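Local coordinates for PUM-HD domain-containing protein (Caenorhabditis elegans, PDB 7CGF) that binds PBE-RNA through its PUM-HD repeat domain and probably recognises such sites in mRNA 3' untranslated regions, at residues H144-C149 with R157-A162; E112-M117 with R121-A126. The protein carries 2 engineered substitutions. All blocks are in the same frame, centred on the assembly; numbering follows the deposited sequence.

How the contacts relate
Followed from the N terminus, the chain first closes a short loop at contact 2, where 112-117 meets 121-126 of helix 119-129, and then a somewhat longer one at contact 1, where 144-149 meets 157-162 of helix 155-165. The loops come in series, neither enclosing nor crossing the other, and belong to adjacent predicted Pumilio repeats. The centres of the two contacts lie about 10 Å apart, and they touch in two layers. In one, Arg148 makes a cation-pi contact with Phe115, CZ to CZ 3.4 Å; in the other, Arg157 CB packs 3.4 Å from Gln124 OE1 where both helices face the RNA. The base of A6 of chain B lies between the guanidinium groups of Arg121 and Arg157.

Contact 1. Residues H144-C149 with R157-A162. Engineered in segment 157-162: Arg157 (natural residue His). With nucleotides of chain B.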
ATOM      1  N   HIS A 144     -10.992 -17.589   5.596  1.00 24.17           N
ATOM      2  CA  HIS A 144     -10.577 -18.958   5.318  1.00 27.25           C
ATOM      3  C   HIS A 144      -9.254 -19.048   4.577  1.00 25.18           C
ATOM      4  O   HIS A 144      -8.650 -20.129   4.560  1.00 25.54           O
ATOM      5  CB  HIS A 144     -11.660 -19.677   4.510  1.00 30.59           C
ATOM      6  CG  HIS A 144     -12.981 -19.704   5.196  1.00 31.68           C
ATOM      7  ND1 HIS A 144     -14.154 -19.324   4.580  1.00 34.16           N
ATOM      8  CD2 HIS A 144     -13.312 -20.041   6.464  1.00 35.66           C
ATOM      9  CE1 HIS A 144     -15.154 -19.443   5.433  1.00 32.55           C
ATOM     10  NE2 HIS A 144     -14.668 -19.865   6.586  1.00 42.47           N
ATOM     11  N   VAL A 145      -8.802 -17.960   3.950  1.00 18.28           N
ATOM     12  CA  VAL A 145      -7.596 -17.988   3.130  1.00 20.65           C
ATOM     13  C   VAL A 145      -6.666 -16.820   3.446  1.00 19.52           C
ATOM     14  O   VAL A 145      -5.815 -16.476   2.625  1.00 21.17           O
ATOM     15  CB  VAL A 145      -7.953 -17.992   1.624  1.00 20.54           C
ATOM     16  CG1 VAL A 145      -8.612 -19.312   1.222  1.00 23.16           C
ATOM     17  CG2 VAL A 145      -8.906 -16.833   1.292  1.00 19.05           C
ATOM     18  N   ILE A 146      -6.753 -16.256   4.657  1.00 20.06           N
ATOM     19  CA  ILE A 146      -6.138 -14.947   4.907  1.00 16.66           C
ATOM     20  C   ILE A 146      -4.599 -14.981   4.836  1.00 17.00           C
ATOM     21  O   ILE A 146      -3.993 -14.053   4.290  1.00 18.35           O
ATOM     22  CB  ILE A 146      -6.664 -14.361   6.235  1.00 18.61           C
ATOM     23  CG1 ILE A 146      -6.058 -12.983   6.527  1.00 16.50           C
ATOM     24  CG2 ILE A 146      -6.442 -15.329   7.397  1.00 22.70           C
ATOM     25  CD1 ILE A 146      -6.289 -11.919   5.443  1.00 20.75           C
ATOM     26  N   HIS A 147      -3.928 -16.025   5.361  1.00 19.73           N
ATOM     27  CA  HIS A 147      -2.459 -16.002   5.311  1.00 23.31           C
ATOM     28  C   HIS A 147      -1.953 -16.005   3.873  1.00 21.58           C
ATOM     29  O   HIS A 147      -1.092 -15.197   3.505  1.00 24.37           O
ATOM     30  CB  HIS A 147      -1.836 -17.168   6.092  1.00 25.02           C
ATOM     31  CG  HIS A 147      -0.324 -17.140   6.115  1.00 26.34           C
ATOM     32  ND1 HIS A 147       0.404 -16.968   7.275  1.00 30.03           N
ATOM     33  CD2 HIS A 147       0.588 -17.262   5.117  1.00 28.46           C
ATOM     34  CE1 HIS A 147       1.697 -16.986   6.991  1.00 26.36           C
ATOM     35  NE2 HIS A 147       1.836 -17.160   5.689  1.00 30.33           N
ATOM     36  N   ARG A 148      -2.495 -16.897   3.030  1.00 19.26           N
ATOM     37  CA  ARG A 148      -2.044 -16.939   1.646  1.00 20.76           C
ATOM     38  C   ARG A 148      -2.475 -15.686   0.902  1.00 17.19           C
ATOM     39  O   ARG A 148      -1.741 -15.175   0.046  1.00 19.23           O
ATOM     40  CB  ARG A 148      -2.585 -18.206   0.973  1.00 22.29           C
ATOM     41  CG  ARG A 148      -2.035 -18.462  -0.427  1.00 29.64           C
ATOM     42  CD  ARG A 148      -2.430 -19.844  -0.959  1.00 32.03           C
ATOM     43  NE  ARG A 148      -3.840 -20.154  -0.713  1.00 32.41           N
ATOM     44  CZ  ARG A 148      -4.798 -20.090  -1.633  1.00 29.04           C
ATOM     45  NH1 ARG A 148      -4.509 -19.740  -2.875  1.00 29.62           N
ATOM     46  NH2 ARG A 148      -6.049 -20.386  -1.312  1.00 29.59           N
ATOM     47  N   CYS A 149      -3.644 -15.158   1.258  1.00 19.41           N
ATOM     48  CA  CYS A 149      -4.143 -13.942   0.626  1.00 20.56           C
ATOM     49  C   CYS A 149      -3.171 -12.781   0.820  1.00 20.68           C
ATOM     50  O   CYS A 149      -2.922 -12.001  -0.105  1.00 21.70           O
ATOM     51  CB  CYS A 149      -5.512 -13.619   1.222  1.00 26.47           C
ATOM     52  SG  CYS A 149      -6.678 -12.859   0.115  1.00 27.26           S
ATOM     53  N   ARG A 157      -4.255  -7.011  -2.257  1.00 14.66           N
ATOM     54  CA  ARG A 157      -4.977  -5.778  -2.535  1.00 16.39           C
ATOM     55  C   ARG A 157      -6.388  -5.829  -1.961  1.00 16.74           C
ATOM     56  O   ARG A 157      -6.915  -4.801  -1.516  1.00 17.61           O
ATOM     57  CB  ARG A 157      -5.025  -5.537  -4.046  1.00 16.97           C
ATOM     58  CG  ARG A 157      -3.647  -5.566  -4.740  1.00 18.52           C
ATOM     59  CD  ARG A 157      -2.664  -4.626  -4.041  1.00 18.90           C
ATOM     60  NE  ARG A 157      -2.929  -3.204  -4.268  1.00 18.47           N
ATOM     61  CZ  ARG A 157      -2.452  -2.546  -5.320  1.00 23.73           C
ATOM     62  NH1 ARG A 157      -1.731  -3.204  -6.217  1.00 20.20           N
ATOM     63  NH2 ARG A 157      -2.696  -1.252  -5.482  1.00 24.07           N
ATOM     64  N   VAL A 158      -6.994  -7.014  -1.956  1.00 14.86           N
ATOM     65  CA  VAL A 158      -8.267  -7.214  -1.273  1.00 13.77           C
ATOM     66  C   VAL A 158      -8.095  -6.984   0.224  1.00 16.24           C
ATOM     67  O   VAL A 158      -8.934  -6.343   0.871  1.00 16.00           O
ATOM     68  CB  VAL A 158      -8.816  -8.624  -1.563  1.00 14.40           C
ATOM     69  CG1 VAL A 158     -10.120  -8.857  -0.802  1.00 19.45           C
ATOM     70  CG2 VAL A 158      -8.993  -8.840  -3.078  1.00 16.47           C
ATOM     71  N   VAL A 159      -7.010  -7.523   0.803  1.00 14.61           N
ATOM     72  CA  VAL A 159      -6.758  -7.341   2.238  1.00 13.28           C
ATOM     73  C   VAL A 159      -6.484  -5.877   2.553  1.00 17.43           C
ATOM     74  O   VAL A 159      -6.953  -5.348   3.570  1.00 17.35           O
ATOM     75  CB  VAL A 159      -5.600  -8.244   2.697  1.00 14.77           C
ATOM     76  CG1 VAL A 159      -5.189  -7.929   4.165  1.00 15.95           C
ATOM     77  CG2 VAL A 159      -5.999  -9.688   2.579  1.00 16.21           C
ATOM     78  N   GLN A 160      -5.699  -5.201   1.712  1.00 15.26           N
ATOM     79  CA  GLN A 160      -5.432  -3.789   1.981  1.00 14.77           C
ATOM     80  C   GLN A 160      -6.711  -2.966   1.910  1.00 17.48           C
ATOM     81  O   GLN A 160      -6.922  -2.068   2.734  1.00 16.23           O
ATOM     82  CB  GLN A 160      -4.401  -3.241   1.006  1.00 15.83           C
ATOM     83  CG  GLN A 160      -2.992  -3.726   1.314  1.00 15.70           C
ATOM     84  CD  GLN A 160      -2.030  -3.325   0.221  1.00 20.11           C
ATOM     85  OE1 GLN A 160      -1.681  -2.149   0.088  1.00 22.30           O
ATOM     86  NE2 GLN A 160      -1.601  -4.302  -0.578  1.00 21.28           N
ATOM     87  N   LYS A 161      -7.571  -3.245   0.925  1.00 16.52           N
ATOM     88  CA  LYS A 161      -8.837  -2.525   0.840  1.00 16.08           C
ATOM     89  C   LYS A 161      -9.675  -2.757   2.088  1.00 18.61           C
ATOM     90  O   LYS A 161     -10.308  -1.827   2.602  1.00 17.71           O
ATOM     91  CB  LYS A 161      -9.612  -2.952  -0.412  1.00 17.55           C
ATOM     92  CG  LYS A 161     -10.884  -2.135  -0.680  1.00 21.13           C
ATOM     93  CD  LYS A 161     -10.557  -0.668  -0.932  1.00 21.82           C
ATOM     94  CE  LYS A 161     -10.255  -0.380  -2.394  1.00 32.54           C
ATOM     95  NZ  LYS A 161     -10.030   1.082  -2.620  1.00 37.88           N
ATOM     96  N   ALA A 162      -9.695  -3.997   2.593  1.00 15.56           N
ATOM     97  CA  ALA A 162     -10.435  -4.276   3.823  1.00 16.16           C
ATOM     98  C   ALA A 162      -9.922  -3.424   4.980  1.00 18.45           C
ATOM     99  O   ALA A 162     -10.710  -2.852   5.749  1.00 17.19           O
ATOM    100  CB  ALA A 162     -10.333  -5.758   4.173  1.00 16.99           C
TER
ATOM    101  P     A B   6       2.557  -5.443  -9.088  1.00 27.92           P
ATOM    102  OP1   A B   6       2.871  -6.826  -9.510  1.00 31.32           O
ATOM    103  OP2   A B   6       2.994  -4.260  -9.863  1.00 30.18           O
ATOM    104  O5'   A B   6       0.971  -5.334  -8.955  1.00 31.76           O
ATOM    105  C5'   A B   6       0.192  -4.873 -10.050  1.00 24.70           C
ATOM    106  C4'   A B   6      -0.813  -5.906 -10.503  1.00 21.51           C
ATOM    107  O4'   A B   6      -1.627  -6.327  -9.386  1.00 22.37           O
ATOM    108  C3'   A B   6      -1.803  -5.409 -11.540  1.00 19.85           C
ATOM    109  O3'   A B   6      -1.265  -5.537 -12.839  1.00 21.13           O
ATOM    110  C2'   A B   6      -3.042  -6.276 -11.312  1.00 21.58           C
ATOM    111  O2'   A B   6      -2.930  -7.501 -12.028  1.00 24.40           O
ATOM    112  C1'   A B   6      -2.955  -6.570  -9.810  1.00 20.94           C
ATOM    113  N9    A B   6      -3.858  -5.738  -8.980  1.00 19.22           N
ATOM    114  C8    A B   6      -4.865  -6.220  -8.168  1.00 19.55           C
ATOM    115  N7    A B   6      -5.524  -5.267  -7.522  1.00 18.37           N
ATOM    116  C5    A B   6      -4.905  -4.092  -7.947  1.00 18.10           C
ATOM    117  C6    A B   6      -5.129  -2.731  -7.643  1.00 19.82           C
ATOM    118  N6    A B   6      -6.068  -2.312  -6.787  1.00 20.10           N
ATOM    119  N1    A B   6      -4.352  -1.802  -8.234  1.00 21.78           N
ATOM    120  C2    A B   6      -3.399  -2.203  -9.089  1.00 22.84           C
ATOM    121  N3    A B   6      -3.092  -3.444  -9.456  1.00 20.31           N
ATOM    122  C4    A B   6      -3.875  -4.362  -8.841  1.00 20.60           C
ATOM    123  P     G B   5       6.884  -1.880  -7.958  1.00 61.69           P
ATOM    124  OP1   G B   5       6.968  -2.707  -9.184  1.00 69.01           O
ATOM    125  OP2   G B   5       6.698  -0.412  -8.074  1.00 60.06           O
ATOM    126  O5'   G B   5       5.687  -2.422  -7.053  1.00 63.57           O
ATOM    127  C5'   G B   5       5.671  -3.758  -6.567  1.00 64.02           C
ATOM    128  C4'   G B   5       4.341  -4.110  -5.941  1.00 63.47           C
ATOM    129  O4'   G B   5       3.980  -3.120  -4.948  1.00 64.30           O
ATOM    130  C3'   G B   5       3.153  -4.143  -6.885  1.00 63.04           C
ATOM    131  O3'   G B   5       3.071  -5.375  -7.571  1.00 61.98           O
ATOM    132  C2'   G B   5       1.967  -3.888  -5.960  1.00 64.15           C
ATOM    133  O2'   G B   5       1.572  -5.082  -5.302  1.00 64.15           O
ATOM    134  C1'   G B   5       2.579  -2.951  -4.921  1.00 63.03           C
ATOM    135  N9    G B   5       2.277  -1.535  -5.186  1.00 35.85           N
ATOM    136  C8    G B   5       2.886  -0.706  -6.098  1.00 41.94           C
ATOM    137  N7    G B   5       2.406   0.507  -6.082  1.00 30.06           N
ATOM    138  C5    G B   5       1.420   0.466  -5.104  1.00 32.25           C
ATOM    139  C6    G B   5       0.554   1.482  -4.634  1.00 36.52           C
ATOM    140  O6    G B   5       0.466   2.662  -5.002  1.00 37.39           O
ATOM    141  N1    G B   5      -0.281   1.008  -3.629  1.00 31.48           N
ATOM    142  C2    G B   5      -0.290  -0.269  -3.122  1.00 28.29           C
ATOM    143  N2    G B   5      -1.191  -0.492  -2.153  1.00 22.54           N
ATOM    144  N3    G B   5       0.508  -1.240  -3.553  1.00 24.81           N
ATOM    145  C4    G B   5       1.329  -0.792  -4.539  1.00 30.43           C
TER
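Ile146 and Val159 meet methyl to methyl, CD1 to CG2 at 3.6 Å, with their side chains crossing at about a right angle. Ile146 has CG1 anti to its backbone N, and a chi2 of 58° then bends CD1 to the valine. The same CG2 also lies 4.1 Å from Cys149 SG, which makes this one methyl the common point of an entirely apolar contact without a cross-segment hydrogen bond.

Elsewhere on helix 155-165, Gln160 and Arg157 reach the RNA. Gln160, extended beyond CG, takes a hydrogen bond on OE1 from N2 of G5 of chain B at 2.8 Å, bent to 137° at the hydrogen. OE1 is also bonded by Arg200, while NE2 is tied to the carbonyl of Cys156, so both ends of the amide are held. The engineered Arg157 is bent at chi2 and chi3, which lays its guanidinium between two bases: C6 of A6 of chain B is 3.5 Å above one face of that group and N3 of G5 3.7 Å above the opposite one. This base, side chain, base layering is the arrangement used by Pumilio repeats.

Ile146 continues onto Phe173, Ile174 and Thr177 of helix 172-178. Val159 abuts Val197 of helix 194-204, and Val158 packs on Cys120 and Leu127 of helix 119-129, joining consecutive repeats.

Contact 2. Residues E112-M117 with R121-A126; sequences EYAFQM and RVLQKA. With nucleotides of chain B.
A water gripped by three groups bridges Met117, Arg121 and the RNA. It accepts from Arg121 NH2 at 2.9 Å, and it is placed to donate to Met117 O at 2.8 Å and to O4' of U7 of chain B, though competing acceptors mean that both bonds need not be made at once. Beside it Arg121 CG packs 3.4 Å from Met117 O. Bends at chi2 (-53°) and chi3 (-73°) fold the arginine so that its guanidinium is sandwiched, C5 of U7 3.3 Å above one face and C5 of A6 of chain B 3.4 Å above the opposite one.

One turn on, Gln124 grips the Hoogsteen edge of A6 with both ends of its amide: OE1 accepts from N6 at 2.8 Å, and NE2 donates to N7 along a nearly straight line (170°). NE2 also bonds the carbonyl of Cys120, which fixes the rotation of the amide. Helix 119-129 thus presents the RNA-reading side of a Pumilio repeat, in the manner of the concave surface of PUF proteins. With an alanine in place of Arg121, the layer between A6 and U7 would be missing, and the two bases would probably be less firmly spaced and the water would probably lose the N-H that Arg121 offers it.

Behind the RNA-facing side, Leu123 CD1 tucks under a type I turn running from Tyr113 to Gln116, 3.7 Å from Ala114 N. The same methyl meets Ala114 CB and Tyr113 CB, while the tyrosine ring leads away to a hydrogen bond between its OH and Asp75. Ala114 is backed in turn by Ile142 of helix 132-142.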
ATOM      1  N   GLU A 112     -11.799 -18.044  -3.631  1.00 20.01           N
ATOM      2  CA  GLU A 112     -11.074 -18.202  -4.887  1.00 20.99           C
ATOM      3  C   GLU A 112     -10.888 -16.874  -5.615  1.00 19.82           C
ATOM      4  O   GLU A 112      -9.802 -16.599  -6.145  1.00 17.26           O
ATOM      5  CB  GLU A 112     -11.812 -19.196  -5.804  1.00 22.41           C
ATOM      6  CG  GLU A 112     -12.138 -20.535  -5.142  1.00 27.87           C
ATOM      7  CD  GLU A 112     -13.251 -21.315  -5.858  1.00 41.82           C
ATOM      8  OE1 GLU A 112     -13.444 -21.139  -7.086  1.00 42.20           O
ATOM      9  OE2 GLU A 112     -13.940 -22.111  -5.184  1.00 49.24           O
ATOM     10  N   TYR A 113     -11.941 -16.049  -5.653  1.00 18.52           N
ATOM     11  CA  TYR A 113     -11.894 -14.782  -6.378  1.00 16.25           C
ATOM     12  C   TYR A 113     -10.793 -13.870  -5.853  1.00 15.72           C
ATOM     13  O   TYR A 113     -10.231 -13.072  -6.613  1.00 14.15           O
ATOM     14  CB  TYR A 113     -13.249 -14.062  -6.278  1.00 13.46           C
ATOM     15  CG  TYR A 113     -14.418 -14.804  -6.925  1.00 16.05           C
ATOM     16  CD1 TYR A 113     -14.222 -15.664  -8.005  1.00 21.23           C
ATOM     17  CD2 TYR A 113     -15.706 -14.655  -6.428  1.00 17.51           C
ATOM     18  CE1 TYR A 113     -15.301 -16.354  -8.587  1.00 21.78           C
ATOM     19  CE2 TYR A 113     -16.795 -15.337  -7.013  1.00 19.36           C
ATOM     20  CZ  TYR A 113     -16.582 -16.175  -8.081  1.00 23.39           C
ATOM     21  OH  TYR A 113     -17.655 -16.858  -8.635  1.00 22.99           O
ATOM     22  N   ALA A 114     -10.463 -13.972  -4.563  1.00 15.63           N
ATOM     23  CA  ALA A 114      -9.484 -13.040  -4.004  1.00 16.91           C
ATOM     24  C   ALA A 114      -8.122 -13.167  -4.675  1.00 17.02           C
ATOM     25  O   ALA A 114      -7.353 -12.192  -4.712  1.00 17.45           O
ATOM     26  CB  ALA A 114      -9.374 -13.256  -2.494  1.00 17.21           C
ATOM     27  N   PHE A 115      -7.805 -14.344  -5.211  1.00 16.25           N
ATOM     28  CA  PHE A 115      -6.516 -14.618  -5.831  1.00 18.27           C
ATOM     29  C   PHE A 115      -6.496 -14.378  -7.328  1.00 17.59           C
ATOM     30  O   PHE A 115      -5.427 -14.501  -7.946  1.00 17.78           O
ATOM     31  CB  PHE A 115      -6.112 -16.069  -5.542  1.00 18.54           C
ATOM     32  CG  PHE A 115      -5.903 -16.333  -4.092  1.00 18.76           C
ATOM     33  CD1 PHE A 115      -6.958 -16.695  -3.275  1.00 15.91           C
ATOM     34  CD2 PHE A 115      -4.651 -16.178  -3.541  1.00 18.74           C
ATOM     35  CE1 PHE A 115      -6.766 -16.909  -1.910  1.00 23.45           C
ATOM     36  CE2 PHE A 115      -4.454 -16.386  -2.189  1.00 19.29           C
ATOM     37  CZ  PHE A 115      -5.497 -16.748  -1.375  1.00 20.83           C
ATOM     38  N   GLN A 116      -7.636 -14.050  -7.928  1.00 16.48           N
ATOM     39  CA  GLN A 116      -7.747 -13.925  -9.378  1.00 17.50           C
ATOM     40  C   GLN A 116      -7.605 -12.473  -9.817  1.00 16.05           C
ATOM     41  O   GLN A 116      -8.083 -11.556  -9.139  1.00 16.26           O
ATOM     42  CB  GLN A 116      -9.082 -14.518  -9.834  1.00 16.04           C
ATOM     43  CG  GLN A 116      -9.132 -16.018  -9.540  1.00 18.32           C
ATOM     44  CD  GLN A 116     -10.500 -16.644  -9.703  1.00 18.73           C
ATOM     45  OE1 GLN A 116     -11.476 -15.972 -10.024  1.00 19.98           O
ATOM     46  NE2 GLN A 116     -10.579 -17.943  -9.454  1.00 27.57           N
ATOM     47  N   MET A 117      -6.959 -12.252 -10.973  1.00 14.84           N
ATOM     48  CA  MET A 117      -6.556 -10.883 -11.276  1.00 14.28           C
ATOM     49  C   MET A 117      -7.737 -10.006 -11.656  1.00 16.51           C
ATOM     50  O   MET A 117      -7.720  -8.810 -11.363  1.00 16.37           O
ATOM     51  CB  MET A 117      -5.492 -10.839 -12.368  1.00 19.02           C
ATOM     52  CG  MET A 117      -5.921 -11.317 -13.723  1.00 20.39           C
ATOM     53  SD  MET A 117      -4.538 -11.038 -14.888  1.00 29.48           S
ATOM     54  CE  MET A 117      -5.140 -11.983 -16.289  1.00 24.30           C
ATOM     55  N   ARG A 121     -10.596  -7.424  -8.439  1.00 15.51           N
ATOM     56  CA  ARG A 121     -11.016  -6.037  -8.624  1.00 15.44           C
ATOM     57  C   ARG A 121     -12.493  -5.867  -8.301  1.00 15.28           C
ATOM     58  O   ARG A 121     -12.899  -4.807  -7.803  1.00 17.61           O
ATOM     59  CB  ARG A 121     -10.736  -5.575 -10.059  1.00 18.63           C
ATOM     60  CG  ARG A 121      -9.327  -5.915 -10.592  1.00 16.14           C
ATOM     61  CD  ARG A 121      -8.216  -5.423  -9.651  1.00 18.19           C
ATOM     62  NE  ARG A 121      -8.027  -3.970  -9.668  1.00 19.88           N
ATOM     63  CZ  ARG A 121      -7.152  -3.331 -10.446  1.00 22.32           C
ATOM     64  NH1 ARG A 121      -7.038  -2.015 -10.370  1.00 22.96           N
ATOM     65  NH2 ARG A 121      -6.384  -4.003 -11.288  1.00 22.59           N
ATOM     66  N   VAL A 122     -13.305  -6.884  -8.602  1.00 14.29           N
ATOM     67  CA  VAL A 122     -14.705  -6.879  -8.172  1.00 15.63           C
ATOM     68  C   VAL A 122     -14.796  -6.839  -6.652  1.00 17.86           C
ATOM     69  O   VAL A 122     -15.590  -6.081  -6.079  1.00 16.45           O
ATOM     70  CB  VAL A 122     -15.449  -8.103  -8.734  1.00 15.22           C
ATOM     71  CG1 VAL A 122     -16.901  -8.105  -8.229  1.00 16.14           C
ATOM     72  CG2 VAL A 122     -15.406  -8.091 -10.271  1.00 16.71           C
ATOM     73  N   LEU A 123     -13.998  -7.668  -5.970  1.00 18.12           N
ATOM     74  CA  LEU A 123     -14.041  -7.676  -4.508  1.00 16.70           C
ATOM     75  C   LEU A 123     -13.581  -6.347  -3.926  1.00 15.81           C
ATOM     76  O   LEU A 123     -14.141  -5.873  -2.923  1.00 16.79           O
ATOM     77  CB  LEU A 123     -13.185  -8.810  -3.945  1.00 16.07           C
ATOM     78  CG  LEU A 123     -13.570 -10.239  -4.289  1.00 19.36           C
ATOM     79  CD1 LEU A 123     -12.690 -11.195  -3.469  1.00 19.02           C
ATOM     80  CD2 LEU A 123     -15.072 -10.475  -4.044  1.00 18.55           C
ATOM     81  N   GLN A 124     -12.546  -5.739  -4.515  1.00 15.37           N
ATOM     82  CA  GLN A 124     -12.082  -4.453  -4.005  1.00 16.06           C
ATOM     83  C   GLN A 124     -13.130  -3.376  -4.213  1.00 18.90           C
ATOM     84  O   GLN A 124     -13.339  -2.534  -3.334  1.00 18.83           O
ATOM     85  CB  GLN A 124     -10.771  -4.048  -4.675  1.00 16.50           C
ATOM     86  CG  GLN A 124      -9.604  -4.881  -4.208  1.00 15.15           C
ATOM     87  CD  GLN A 124      -8.375  -4.617  -5.049  1.00 17.61           C
ATOM     88  OE1 GLN A 124      -7.716  -3.582  -4.905  1.00 17.16           O
ATOM     89  NE2 GLN A 124      -8.075  -5.542  -5.958  1.00 18.00           N
ATOM     90  N   LYS A 125     -13.792  -3.381  -5.375  1.00 18.47           N
ATOM     91  CA  LYS A 125     -14.872  -2.427  -5.612  1.00 15.85           C
ATOM     92  C   LYS A 125     -15.978  -2.598  -4.577  1.00 16.22           C
ATOM     93  O   LYS A 125     -16.467  -1.614  -4.014  1.00 18.30           O
ATOM     94  CB  LYS A 125     -15.420  -2.602  -7.036  1.00 17.11           C
ATOM     95  CG  LYS A 125     -16.642  -1.729  -7.393  1.00 19.10           C
ATOM     96  CD  LYS A 125     -16.370  -0.251  -7.185  1.00 23.53           C
ATOM     97  CE  LYS A 125     -15.183   0.236  -7.994  1.00 27.00           C
ATOM     98  NZ  LYS A 125     -15.520   0.285  -9.434  1.00 29.15           N
ATOM     99  N   ALA A 126     -16.377  -3.846  -4.309  1.00 17.86           N
ATOM    100  CA  ALA A 126     -17.416  -4.100  -3.309  1.00 15.77           C
ATOM    101  C   ALA A 126     -17.007  -3.555  -1.942  1.00 18.46           C
ATOM    102  O   ALA A 126     -17.765  -2.816  -1.298  1.00 19.25           O
ATOM    103  CB  ALA A 126     -17.713  -5.600  -3.248  1.00 17.27           C
TER
ATOM    104  P     A B   6       2.557  -5.443  -9.088  1.00 27.92           P
ATOM    105  OP1   A B   6       2.871  -6.826  -9.510  1.00 31.32           O
ATOM    106  OP2   A B   6       2.994  -4.260  -9.863  1.00 30.18           O
ATOM    107  O5'   A B   6       0.971  -5.334  -8.955  1.00 31.76           O
ATOM    108  C5'   A B   6       0.192  -4.873 -10.050  1.00 24.70           C
ATOM    109  C4'   A B   6      -0.813  -5.906 -10.503  1.00 21.51           C
ATOM    110  O4'   A B   6      -1.627  -6.327  -9.386  1.00 22.37           O
ATOM    111  C3'   A B   6      -1.803  -5.409 -11.540  1.00 19.85           C
ATOM    112  O3'   A B   6      -1.265  -5.537 -12.839  1.00 21.13           O
ATOM    113  C2'   A B   6      -3.042  -6.276 -11.312  1.00 21.58           C
ATOM    114  O2'   A B   6      -2.930  -7.501 -12.028  1.00 24.40           O
ATOM    115  C1'   A B   6      -2.955  -6.570  -9.810  1.00 20.94           C
ATOM    116  N9    A B   6      -3.858  -5.738  -8.980  1.00 19.22           N
ATOM    117  C8    A B   6      -4.865  -6.220  -8.168  1.00 19.55           C
ATOM    118  N7    A B   6      -5.524  -5.267  -7.522  1.00 18.37           N
ATOM    119  C5    A B   6      -4.905  -4.092  -7.947  1.00 18.10           C
ATOM    120  C6    A B   6      -5.129  -2.731  -7.643  1.00 19.82           C
ATOM    121  N6    A B   6      -6.068  -2.312  -6.787  1.00 20.10           N
ATOM    122  N1    A B   6      -4.352  -1.802  -8.234  1.00 21.78           N
ATOM    123  C2    A B   6      -3.399  -2.203  -9.089  1.00 22.84           C
ATOM    124  N3    A B   6      -3.092  -3.444  -9.456  1.00 20.31           N
ATOM    125  C4    A B   6      -3.875  -4.362  -8.841  1.00 20.60           C
ATOM    126  P     U B   7      -1.610  -4.444 -13.941  1.00 22.07           P
ATOM    127  OP1   U B   7      -0.742  -4.718 -15.127  1.00 25.46           O
ATOM    128  OP2   U B   7      -1.651  -3.097 -13.321  1.00 21.88           O
ATOM    129  O5'   U B   7      -3.112  -4.774 -14.304  1.00 24.27           O
ATOM    130  C5'   U B   7      -3.821  -3.945 -15.195  1.00 23.45           C
ATOM    131  C4'   U B   7      -4.985  -4.695 -15.751  1.00 19.95           C
ATOM    132  O4'   U B   7      -6.017  -4.806 -14.754  1.00 20.69           O
ATOM    133  C3'   U B   7      -5.675  -4.048 -16.937  1.00 23.28           C
ATOM    134  O3'   U B   7      -4.992  -4.387 -18.135  1.00 25.47           O
ATOM    135  C2'   U B   7      -7.103  -4.617 -16.879  1.00 22.23           C
ATOM    136  O2'   U B   7      -7.197  -5.774 -17.707  1.00 22.32           O
ATOM    137  C1'   U B   7      -7.253  -5.028 -15.398  1.00 18.97           C
ATOM    138  N1    U B   7      -8.326  -4.353 -14.620  1.00 19.20           N
ATOM    139  C2    U B   7      -9.557  -4.966 -14.609  1.00 16.33           C
ATOM    140  O2    U B   7      -9.771  -5.962 -15.271  1.00 18.54           O
ATOM    141  N3    U B   7     -10.531  -4.355 -13.849  1.00 16.54           N
ATOM    142  C4    U B   7     -10.365  -3.208 -13.103  1.00 20.33           C
ATOM    143  O4    U B   7     -11.309  -2.757 -12.448  1.00 16.48           O
ATOM    144  C5    U B   7      -9.051  -2.648 -13.143  1.00 20.27           C
ATOM    145  C6    U B   7      -8.093  -3.222 -13.879  1.00 23.27           C
TER
HETATM  146  O   HOH W   1      -6.591  -6.575 -12.545  1.00 27.70           O